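Local coordinates for protein fluvirucin B1 DH domain from module 1 (Actinomadura vulgaris, PDB 6OBV) that probably dehydrates the beta-hydroxyacyl intermediate made by the first module of the fluvirucin B1 polyketide synthase, leaving an alpha,beta-unsaturated chain, at residues 112-120 and 132-143; 204-212 and 262-271. All blocks are in the same frame, centred on the assembly; numbering follows the deposited sequence.

Interaction 1 of 2, residues 112-120 and 132-143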
loop_
_atom_site.group_PDB
_atom_site.type_symbol
_atom_site.label_atom_id
_atom_site.label_comp_id
_atom_site.label_asym_id
_atom_site.label_seq_id
_atom_site.Cartn_x
_atom_site.Cartn_y
_atom_site.Cartn_z
ATOM N N ASP A 112 -9.228 -10.829 -20.743
ATOM C CA ASP A 112 -8.166 -9.838 -20.592
ATOM C C ASP A 112 -8.442 -8.840 -19.466
ATOM O O ASP A 112 -7.812 -7.776 -19.417
ATOM C CB ASP A 112 -7.939 -9.095 -21.914
ATOM C CG ASP A 112 -9.146 -8.284 -22.346
ATOM O OD1 ASP A 112 -10.238 -8.455 -21.757
ATOM O OD2 ASP A 112 -8.999 -7.461 -23.272
ATOM N N GLU A 113 -9.371 -9.150 -18.575
ATOM C CA GLU A 113 -9.627 -8.274 -17.450
ATOM C C GLU A 113 -8.401 -8.226 -16.543
ATOM O O GLU A 113 -7.823 -9.273 -16.236
ATOM C CB GLU A 113 -10.838 -8.767 -16.676
ATOM C CG GLU A 113 -12.107 -8.001 -16.971
ATOM C CD GLU A 113 -13.161 -8.255 -15.921
ATOM O OE1 GLU A 113 -13.210 -7.485 -14.931
ATOM O OE2 GLU A 113 -13.920 -9.238 -16.080
ATOM N N PRO A 114 -7.973 -7.048 -16.101
ATOM C CA PRO A 114 -6.827 -6.977 -15.193
ATOM C C PRO A 114 -7.165 -7.492 -13.803
ATOM O O PRO A 114 -8.314 -7.462 -13.357
ATOM C CB PRO A 114 -6.496 -5.486 -15.164
ATOM C CG PRO A 114 -7.763 -4.834 -15.446
ATOM C CD PRO A 114 -8.480 -5.716 -16.440
ATOM N N VAL A 115 -6.131 -7.961 -13.113
ATOM C CA VAL A 115 -6.241 -8.488 -11.759
ATOM C C VAL A 115 -5.341 -7.673 -10.843
ATOM O O VAL A 115 -4.146 -7.507 -11.122
ATOM C CB VAL A 115 -5.860 -9.975 -11.714
ATOM C CG1 VAL A 115 -5.972 -10.515 -10.306
ATOM C CG2 VAL A 115 -6.714 -10.779 -12.704
ATOM N N GLN A 116 -5.918 -7.164 -9.753
ATOM C CA GLN A 116 -5.138 -6.508 -8.712
ATOM C C GLN A 116 -4.554 -7.551 -7.767
ATOM O O GLN A 116 -5.264 -8.458 -7.327
ATOM C CB GLN A 116 -6.013 -5.533 -7.925
ATOM C CG GLN A 116 -6.423 -4.310 -8.699
ATOM C CD GLN A 116 -7.147 -3.314 -7.817
ATOM O OE1 GLN A 116 -7.826 -3.693 -6.841
ATOM N NE2 GLN A 116 -6.992 -2.027 -8.136
ATOM N N LEU A 117 -3.262 -7.432 -7.456
ATOM C CA LEU A 117 -2.573 -8.374 -6.575
ATOM C C LEU A 117 -2.146 -7.664 -5.303
ATOM O O LEU A 117 -1.727 -6.508 -5.356
ATOM C CB LEU A 117 -1.327 -8.959 -7.245
ATOM C CG LEU A 117 -1.471 -9.794 -8.512
ATOM C CD1 LEU A 117 -0.074 -10.326 -8.928
ATOM C CD2 LEU A 117 -2.438 -10.936 -8.269
ATOM N N GLN A 118 -2.234 -8.352 -4.163
ATOM C CA GLN A 118 -1.666 -7.827 -2.922
ATOM C C GLN A 118 -1.011 -8.956 -2.148
ATOM O O GLN A 118 -1.647 -9.980 -1.888
ATOM C CB GLN A 118 -2.716 -7.156 -2.030
ATOM C CG GLN A 118 -2.771 -5.660 -2.142
ATOM C CD GLN A 118 -3.525 -5.016 -0.991
ATOM O OE1 GLN A 118 -3.381 -5.415 0.163
ATOM N NE2 GLN A 118 -4.341 -4.024 -1.306
ATOM N N VAL A 119 0.245 -8.748 -1.763
ATOM C CA VAL A 119 1.022 -9.706 -0.993
ATOM C C VAL A 119 1.291 -9.070 0.363
ATOM O O VAL A 119 2.016 -8.074 0.457
ATOM C CB VAL A 119 2.336 -10.087 -1.695
ATOM C CG1 VAL A 119 3.036 -11.173 -0.905
ATOM C CG2 VAL A 119 2.090 -10.543 -3.147
ATOM N N ALA A 120 0.696 -9.620 1.414
ATOM C CA ALA A 120 0.836 -9.064 2.750
ATOM C C ALA A 120 1.826 -9.901 3.552
ATOM O O ALA A 120 1.773 -11.134 3.522
ATOM C CB ALA A 120 -0.519 -9.014 3.452
ATOM N N VAL A 132 2.781 -14.701 5.462
ATOM C CA VAL A 132 2.583 -14.117 4.145
ATOM C C VAL A 132 1.242 -14.608 3.637
ATOM O O VAL A 132 0.788 -15.698 4.001
ATOM C CB VAL A 132 3.727 -14.472 3.169
ATOM C CG1 VAL A 132 3.773 -15.964 2.916
ATOM C CG2 VAL A 132 3.617 -13.675 1.847
ATOM N N ALA A 133 0.576 -13.762 2.853
ATOM C CA ALA A 133 -0.721 -14.060 2.265
ATOM C C ALA A 133 -0.784 -13.362 0.915
ATOM O O ALA A 133 -0.209 -12.288 0.753
ATOM C CB ALA A 133 -1.876 -13.606 3.180
ATOM N N VAL A 134 -1.436 -13.990 -0.069
ATOM C CA VAL A 134 -1.664 -13.372 -1.380
ATOM C C VAL A 134 -3.170 -13.233 -1.586
ATOM O O VAL A 134 -3.905 -14.225 -1.506
ATOM C CB VAL A 134 -1.035 -14.176 -2.534
ATOM C CG1 VAL A 134 -1.198 -13.421 -3.863
ATOM C CG2 VAL A 134 0.447 -14.431 -2.300
ATOM N N HIS A 135 -3.628 -12.005 -1.838
ATOM C CA HIS A 135 -5.007 -11.674 -2.171
ATOM C C HIS A 135 -5.098 -11.162 -3.607
ATOM O O HIS A 135 -4.136 -10.630 -4.162
ATOM C CB HIS A 135 -5.565 -10.610 -1.213
ATOM C CG HIS A 135 -5.725 -11.094 0.195
ATOM N ND1 HIS A 135 -4.665 -11.202 1.072
ATOM C CD2 HIS A 135 -6.819 -11.515 0.871
ATOM C CE1 HIS A 135 -5.101 -11.658 2.230
ATOM N NE2 HIS A 135 -6.405 -11.856 2.135
ATOM N N ALA A 136 -6.275 -11.305 -4.207
ATOM C CA ALA A 136 -6.463 -10.832 -5.569
ATOM C C ALA A 136 -7.913 -10.446 -5.768
ATOM O O ALA A 136 -8.815 -10.921 -5.066
ATOM C CB ALA A 136 -6.045 -11.892 -6.605
ATOM N N ARG A 137 -8.131 -9.566 -6.741
ATOM C CA ARG A 137 -9.491 -9.224 -7.133
ATOM C C ARG A 137 -9.459 -8.590 -8.511
ATOM O O ARG A 137 -8.421 -8.094 -8.966
ATOM C CB ARG A 137 -10.142 -8.276 -6.125
ATOM C CG ARG A 137 -9.482 -6.930 -6.063
ATOM C CD ARG A 137 -10.454 -5.881 -5.585
ATOM N NE ARG A 137 -9.808 -4.580 -5.433
ATOM C CZ ARG A 137 -10.254 -3.615 -4.633
ATOM N NH1 ARG A 137 -11.349 -3.808 -3.911
ATOM N NH2 ARG A 137 -9.602 -2.459 -4.548
ATOM N N THR A 138 -10.608 -8.645 -9.187
ATOM C CA THR A 138 -10.804 -7.999 -10.476
ATOM C C THR A 138 -11.959 -7.029 -10.351
ATOM O O THR A 138 -12.942 -7.313 -9.656
ATOM C CB THR A 138 -11.114 -8.998 -11.598
ATOM O OG1 THR A 138 -12.421 -9.547 -11.399
ATOM C CG2 THR A 138 -10.122 -10.117 -11.605
ATOM N N GLY A 139 -11.838 -5.899 -11.042
ATOM C CA GLY A 139 -12.852 -4.864 -10.954
ATOM C C GLY A 139 -13.112 -4.482 -9.514
ATOM O O GLY A 139 -12.184 -4.278 -8.717
ATOM N N GLN A 140 -14.391 -4.411 -9.160
ATOM C CA GLN A 140 -14.826 -4.025 -7.824
ATOM C C GLN A 140 -15.370 -5.218 -7.039
ATOM O O GLN A 140 -16.242 -5.067 -6.178
ATOM C CB GLN A 140 -15.865 -2.906 -7.917
ATOM C CG GLN A 140 -16.724 -2.966 -9.175
ATOM C CD GLN A 140 -17.638 -1.761 -9.315
ATOM O OE1 GLN A 140 -17.844 -1.012 -8.359
ATOM N NE2 GLN A 140 -18.197 -1.575 -10.507
ATOM N N ARG A 141 -14.871 -6.412 -7.333
ATOM C CA ARG A 141 -15.198 -7.585 -6.545
ATOM C C ARG A 141 -14.429 -7.553 -5.223
ATOM O O ARG A 141 -13.427 -6.844 -5.096
ATOM C CB ARG A 141 -14.869 -8.849 -7.340
ATOM C CG ARG A 141 -16.087 -9.677 -7.759
ATOM C CD ARG A 141 -16.505 -9.386 -9.187
ATOM N NE ARG A 141 -15.475 -9.754 -10.159
ATOM C CZ ARG A 141 -15.415 -10.927 -10.789
ATOM N NH1 ARG A 141 -16.328 -11.863 -10.552
ATOM N NH2 ARG A 141 -14.438 -11.166 -11.658
ATOM N N PRO A 142 -14.893 -8.283 -4.210
ATOM C CA PRO A 142 -14.111 -8.390 -2.971
ATOM C C PRO A 142 -12.822 -9.165 -3.180
ATOM O O PRO A 142 -12.738 -10.073 -4.010
ATOM C CB PRO A 142 -15.052 -9.138 -2.019
ATOM C CG PRO A 142 -15.956 -9.905 -2.929
ATOM C CD PRO A 142 -16.190 -8.973 -4.089
ATOM N N TRP A 143 -11.804 -8.776 -2.420
ATOM C CA TRP A 143 -10.564 -9.533 -2.369
ATOM C C TRP A 143 -10.825 -10.976 -1.957
ATOM O O TRP A 143 -11.662 -11.261 -1.091
ATOM C CB TRP A 143 -9.587 -8.902 -1.379
ATOM C CG TRP A 143 -9.097 -7.533 -1.731
ATOM C CD1 TRP A 143 -9.593 -6.352 -1.283
ATOM C CD2 TRP A 143 -7.997 -7.207 -2.591
ATOM N NE1 TRP A 143 -8.875 -5.309 -1.809
ATOM C CE2 TRP A 143 -7.885 -5.809 -2.612
ATOM C CE3 TRP A 143 -7.100 -7.963 -3.341
ATOM C CZ2 TRP A 143 -6.921 -5.148 -3.364
ATOM C CZ3 TRP A 143 -6.125 -7.308 -4.082
ATOM C CH2 TRP A 143 -6.047 -5.912 -4.089
#
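Q116 and R137, a hydrogen-bonded pair of two antiparallel strands, are joined through both backbone and side chains. Q116 N gives its hydrogen to R137 O at 2.8 Å, and R137 N returns one to Q116 O; Q118 with H135 and A120 with A133 each repeat this pair of hydrogen bonds, the bond from H135 N to Q118 O being nearly straight (172°).

The polar side-chain bond lies beside the backbone. The amide of Q116 and the guanidinium of R137 run alongside each other with planes 30° apart, and R137 NE meets Q116 OE1 at 2.6 Å, within the guanidinium plane; NH2 adds a weak bond to the same oxygen. R137 NH1 forms a salt bridge with E45 of the second subunit, so the group is held from two chains.

W143, beyond the turn, folds back over this pair. One face of its indole lies on R137 CG, while its NE1 sits 3.5 Å above the guanidinium plane. The six-membered ring meets Q118 at CZ2 and CH2, the Q118 chain crossing the indole at about a right angle, with Q118 NE2 3.5 Å from W143 CZ2. That amide nitrogen is hydrogen-bonded to E45 O of the second subunit.

Apolar contacts occupy the other face. V119 CG1, anti to the backbone N (chi1 -175°), touches V132 CG2 at 3.8 Å, and L117 CD2 approaches A136 CB; L85 of helix 79-92 packs on L117 and V119. Strands 115-121 and 130-137 form a beta hairpin of the dehydratase hot-dog fold, one face on the helix and the other at the subunit interface.

Interaction 2 of 2, residues 204-212 and 262-271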
loop_
_atom_site.group_PDB
_atom_site.type_symbol
_atom_site.label_atom_id
_atom_site.label_comp_id
_atom_site.label_asym_id
_atom_site.label_seq_id
_atom_site.Cartn_x
_atom_site.Cartn_y
_atom_site.Cartn_z
ATOM N N ASN A 204 12.478 -44.585 -8.993
ATOM C CA ASN A 204 11.328 -43.695 -8.868
ATOM C C ASN A 204 11.701 -42.206 -8.945
ATOM O O ASN A 204 10.929 -41.362 -8.475
ATOM C CB ASN A 204 10.563 -43.987 -7.573
ATOM C CG ASN A 204 11.426 -43.836 -6.328
ATOM O OD1 ASN A 204 12.481 -43.186 -6.347
ATOM N ND2 ASN A 204 10.977 -44.441 -5.230
ATOM N N GLU A 205 12.850 -41.870 -9.541
ATOM C CA GLU A 205 13.287 -40.492 -9.737
ATOM C C GLU A 205 13.194 -40.103 -11.209
ATOM O O GLU A 205 13.387 -40.931 -12.102
ATOM C CB GLU A 205 14.734 -40.291 -9.267
ATOM C CG GLU A 205 14.997 -40.804 -7.867
ATOM C CD GLU A 205 16.470 -40.825 -7.505
ATOM O OE1 GLU A 205 17.326 -40.877 -8.411
ATOM O OE2 GLU A 205 16.774 -40.787 -6.299
ATOM N N VAL A 206 12.941 -38.824 -11.450
ATOM C CA VAL A 206 12.869 -38.260 -12.791
ATOM C C VAL A 206 13.868 -37.117 -12.905
ATOM O O VAL A 206 14.042 -36.323 -11.973
ATOM C CB VAL A 206 11.455 -37.749 -13.131
ATOM C CG1 VAL A 206 11.370 -37.329 -14.599
ATOM C CG2 VAL A 206 10.437 -38.802 -12.827
ATOM N N PHE A 207 14.489 -37.018 -14.070
ATOM C CA PHE A 207 15.353 -35.914 -14.426
ATOM C C PHE A 207 14.788 -35.260 -15.677
ATOM O O PHE A 207 14.306 -35.949 -16.583
ATOM C CB PHE A 207 16.763 -36.414 -14.662
ATOM C CG PHE A 207 17.342 -37.129 -13.493
ATOM C CD1 PHE A 207 17.953 -36.417 -12.458
ATOM C CD2 PHE A 207 17.291 -38.514 -13.413
ATOM C CE1 PHE A 207 18.481 -37.075 -11.349
ATOM C CE2 PHE A 207 17.828 -39.184 -12.310
ATOM C CZ PHE A 207 18.424 -38.462 -11.278
ATOM N N ALA A 208 14.838 -33.935 -15.731
ATOM C CA ALA A 208 14.207 -33.205 -16.819
ATOM C C ALA A 208 15.072 -32.021 -17.207
ATOM O O ALA A 208 15.843 -31.490 -16.402
ATOM C CB ALA A 208 12.803 -32.707 -16.441
ATOM N N GLU A 209 14.945 -31.621 -18.463
ATOM C CA GLU A 209 15.411 -30.322 -18.912
ATOM C C GLU A 209 14.205 -29.568 -19.440
ATOM O O GLU A 209 13.405 -30.127 -20.198
ATOM C CB GLU A 209 16.490 -30.447 -19.980
ATOM C CG GLU A 209 17.716 -31.165 -19.502
ATOM C CD GLU A 209 18.808 -31.241 -20.561
ATOM O OE1 GLU A 209 18.544 -30.869 -21.726
ATOM O OE2 GLU A 209 19.935 -31.668 -20.220
ATOM N N VAL A 210 14.072 -28.313 -19.011
ATOM C CA VAL A 210 12.900 -27.481 -19.260
ATOM C C VAL A 210 13.380 -26.111 -19.731
ATOM O O VAL A 210 14.306 -25.544 -19.139
ATOM C CB VAL A 210 12.042 -27.343 -17.988
ATOM C CG1 VAL A 210 10.754 -26.636 -18.307
ATOM C CG2 VAL A 210 11.783 -28.693 -17.370
ATOM N N GLU A 211 12.765 -25.584 -20.798
ATOM C CA GLU A 211 13.180 -24.315 -21.391
ATOM C C GLU A 211 11.961 -23.458 -21.716
ATOM O O GLU A 211 10.959 -23.968 -22.228
ATOM C CB GLU A 211 13.987 -24.514 -22.684
ATOM C CG GLU A 211 15.063 -25.611 -22.654
ATOM C CD GLU A 211 15.457 -26.093 -24.048
ATOM O OE1 GLU A 211 15.136 -25.403 -25.041
ATOM O OE2 GLU A 211 16.085 -27.167 -24.151
ATOM N N LEU A 212 12.062 -22.151 -21.448
ATOM C CA LEU A 212 11.001 -21.230 -21.831
ATOM C C LEU A 212 10.993 -21.008 -23.342
ATOM O O LEU A 212 12.030 -21.059 -24.001
ATOM C CB LEU A 212 11.186 -19.879 -21.146
ATOM C CG LEU A 212 11.102 -19.833 -19.632
ATOM C CD1 LEU A 212 11.434 -18.433 -19.156
ATOM C CD2 LEU A 212 9.698 -20.216 -19.220
ATOM N N ALA A 262 16.282 -17.494 -14.273
ATOM C CA ALA A 262 16.685 -18.550 -15.195
ATOM C C ALA A 262 15.712 -18.657 -16.362
ATOM O O ALA A 262 14.510 -18.370 -16.236
ATOM C CB ALA A 262 16.776 -19.899 -14.486
ATOM N N GLN A 263 16.255 -19.068 -17.508
ATOM C CA GLN A 263 15.508 -19.357 -18.727
ATOM C C GLN A 263 15.374 -20.850 -19.004
ATOM O O GLN A 263 14.341 -21.295 -19.508
ATOM C CB GLN A 263 16.185 -18.706 -19.935
ATOM C CG GLN A 263 16.641 -17.283 -19.728
ATOM C CD GLN A 263 17.367 -16.751 -20.944
ATOM O OE1 GLN A 263 17.088 -17.164 -22.076
ATOM N NE2 GLN A 263 18.307 -15.833 -20.724
ATOM N N ARG A 264 16.418 -21.620 -18.733
ATOM C CA ARG A 264 16.435 -23.063 -18.925
ATOM C C ARG A 264 16.987 -23.682 -17.651
ATOM O O ARG A 264 17.853 -23.095 -16.999
ATOM C CB ARG A 264 17.291 -23.460 -20.140
ATOM C CG ARG A 264 17.112 -22.550 -21.349
ATOM C CD ARG A 264 18.031 -22.928 -22.505
ATOM N NE ARG A 264 19.410 -23.099 -22.068
ATOM C CZ ARG A 264 20.359 -23.662 -22.814
ATOM N NH1 ARG A 264 20.060 -24.100 -24.031
ATOM N NH2 ARG A 264 21.604 -23.793 -22.352
ATOM N N VAL A 265 16.458 -24.841 -17.261
ATOM C CA VAL A 265 16.878 -25.470 -16.019
ATOM C C VAL A 265 16.944 -26.978 -16.194
ATOM O O VAL A 265 16.356 -27.557 -17.112
ATOM C CB VAL A 265 15.947 -25.139 -14.822
ATOM C CG1 VAL A 265 15.975 -23.621 -14.469
ATOM C CG2 VAL A 265 14.534 -25.670 -15.060
ATOM N N ARG A 266 17.670 -27.607 -15.281
ATOM C CA ARG A 266 17.569 -29.035 -15.051
ATOM C C ARG A 266 16.737 -29.280 -13.798
ATOM O O ARG A 266 16.706 -28.454 -12.882
ATOM C CB ARG A 266 18.947 -29.652 -14.888
ATOM C CG ARG A 266 19.911 -29.393 -16.037
ATOM C CD ARG A 266 21.315 -29.679 -15.544
ATOM N NE ARG A 266 22.305 -29.634 -16.602
ATOM C CZ ARG A 266 23.578 -29.970 -16.431
ATOM N NH1 ARG A 266 23.998 -30.379 -15.240
ATOM N NH2 ARG A 266 24.423 -29.905 -17.449
ATOM N N VAL A 267 16.052 -30.419 -13.767
ATOM C CA VAL A 267 15.120 -30.744 -12.694
ATOM C C VAL A 267 15.411 -32.145 -12.186
ATOM O O VAL A 267 15.649 -33.065 -12.973
ATOM C CB VAL A 267 13.659 -30.627 -13.167
ATOM C CG1 VAL A 267 12.696 -30.880 -12.004
ATOM C CG2 VAL A 267 13.422 -29.256 -13.761
ATOM N N HIS A 268 15.411 -32.302 -10.868
ATOM C CA HIS A 268 15.589 -33.596 -10.212
ATOM C C HIS A 268 14.414 -33.783 -9.253
ATOM O O HIS A 268 14.376 -33.165 -8.185
ATOM C CB HIS A 268 16.933 -33.638 -9.490
ATOM C CG HIS A 268 17.202 -34.919 -8.760
ATOM N ND1 HIS A 268 16.590 -36.112 -9.084
ATOM C CD2 HIS A 268 18.027 -35.193 -7.721
ATOM C CE1 HIS A 268 17.018 -37.059 -8.270
ATOM N NE2 HIS A 268 17.889 -36.527 -7.432
ATOM N N ALA A 269 13.443 -34.618 -9.623
ATOM C CA ALA A 269 12.279 -34.865 -8.776
ATOM C C ALA A 269 12.293 -36.288 -8.245
ATOM O O ALA A 269 12.634 -37.235 -8.963
ATOM C CB ALA A 269 10.971 -34.624 -9.514
ATOM N N GLN A 270 11.909 -36.434 -6.985
ATOM C CA GLN A 270 11.785 -37.751 -6.381
ATOM C C GLN A 270 10.694 -37.666 -5.331
ATOM O O GLN A 270 10.416 -36.583 -4.813
ATOM C CB GLN A 270 13.113 -38.209 -5.758
ATOM C CG GLN A 270 13.763 -37.147 -4.928
ATOM C CD GLN A 270 15.247 -37.366 -4.776
ATOM O OE1 GLN A 270 15.712 -38.503 -4.710
ATOM N NE2 GLN A 270 16.003 -36.278 -4.720
ATOM N N PRO A 271 10.060 -38.785 -4.994
ATOM C CA PRO A 271 9.056 -38.728 -3.931
ATOM C C PRO A 271 9.727 -38.513 -2.583
ATOM O O PRO A 271 10.912 -38.800 -2.387
ATOM C CB PRO A 271 8.365 -40.097 -3.998
ATOM C CG PRO A 271 9.189 -40.949 -4.964
ATOM C CD PRO A 271 10.432 -40.172 -5.316
HETATM O O HOH W 1 21.555 -29.432 -19.292
#
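Two neighbouring antiparallel strands of a hot-dog fold meet here, 205-211 beside 264-271, with F207 and H268 facing each other as a non-hydrogen-bonded pair. Seven backbone bonds join the segments: V206 with A269, A208 with V267 and V210 with V265 each exchange two, and L212 N adds one to Q263 O at 3.1 Å.

The two rings lie side by side in an offset, near-parallel pair, planes 15° apart and centroids 4.5 Å apart, so that they barely overlap. F207 CE1 stands over one face of the imidazole toward its rim, 3.1 Å from H268 ND1. With CG of H268 anti to the backbone N (chi1 179°), the imidazole reaches along the strand until CE1 comes 3.8 Å from E205 OE1. This carboxylate stands nearly perpendicular to the imidazole and takes its salt bridge from R202.

Farther along the same face, E209 and R266 do not touch through their charged atoms. A water bridges them, donating to E209 OE2 at 2.9 Å and accepting from R266 NE in the guanidinium plane. E209 is in addition salt-bridged to R198 and hydrogen-bonded to W165, whose ring forms a cation-pi contact with R266. Next to them E211 and R264 run alongside through their methylenes, CG to CG 3.9 Å, while the carboxylate of E211 turns to R198.

On the opposite face the small and branched residues pack: A208 CB meets V267 CB at 4.0 Å, and V210 CG2 touches V267 CG2. Helix 227-232 lies against V210 and V265 through L229. One polar, aromatic face and one apolar, helix-packed face make this an amphipathic strand pair of the second hot-dog half.

From the N terminus, the chain first closes interaction 1, a hairpin whose strands 115-121 and 130-137 are linked by a short loop. It then runs through strand 144-152 and on to interaction 2, where 204-212 meets 262-271 only after some fifty residues that include helix 227-232 and strand 247-257. The contacts follow one another in series, neither nesting nor crossing. The centres of interactions 1 and 2 lie about 31 Å apart, on opposite sides of the chain's centre. The nearest atoms of interactions 1 and 2 are about 17 Å apart. Interaction 1 pairs two strands of the first half and meets the second subunit; interaction 2 pairs two strands of the other half, consistent with the double hot-dog fold of polyketide synthase dehydratases.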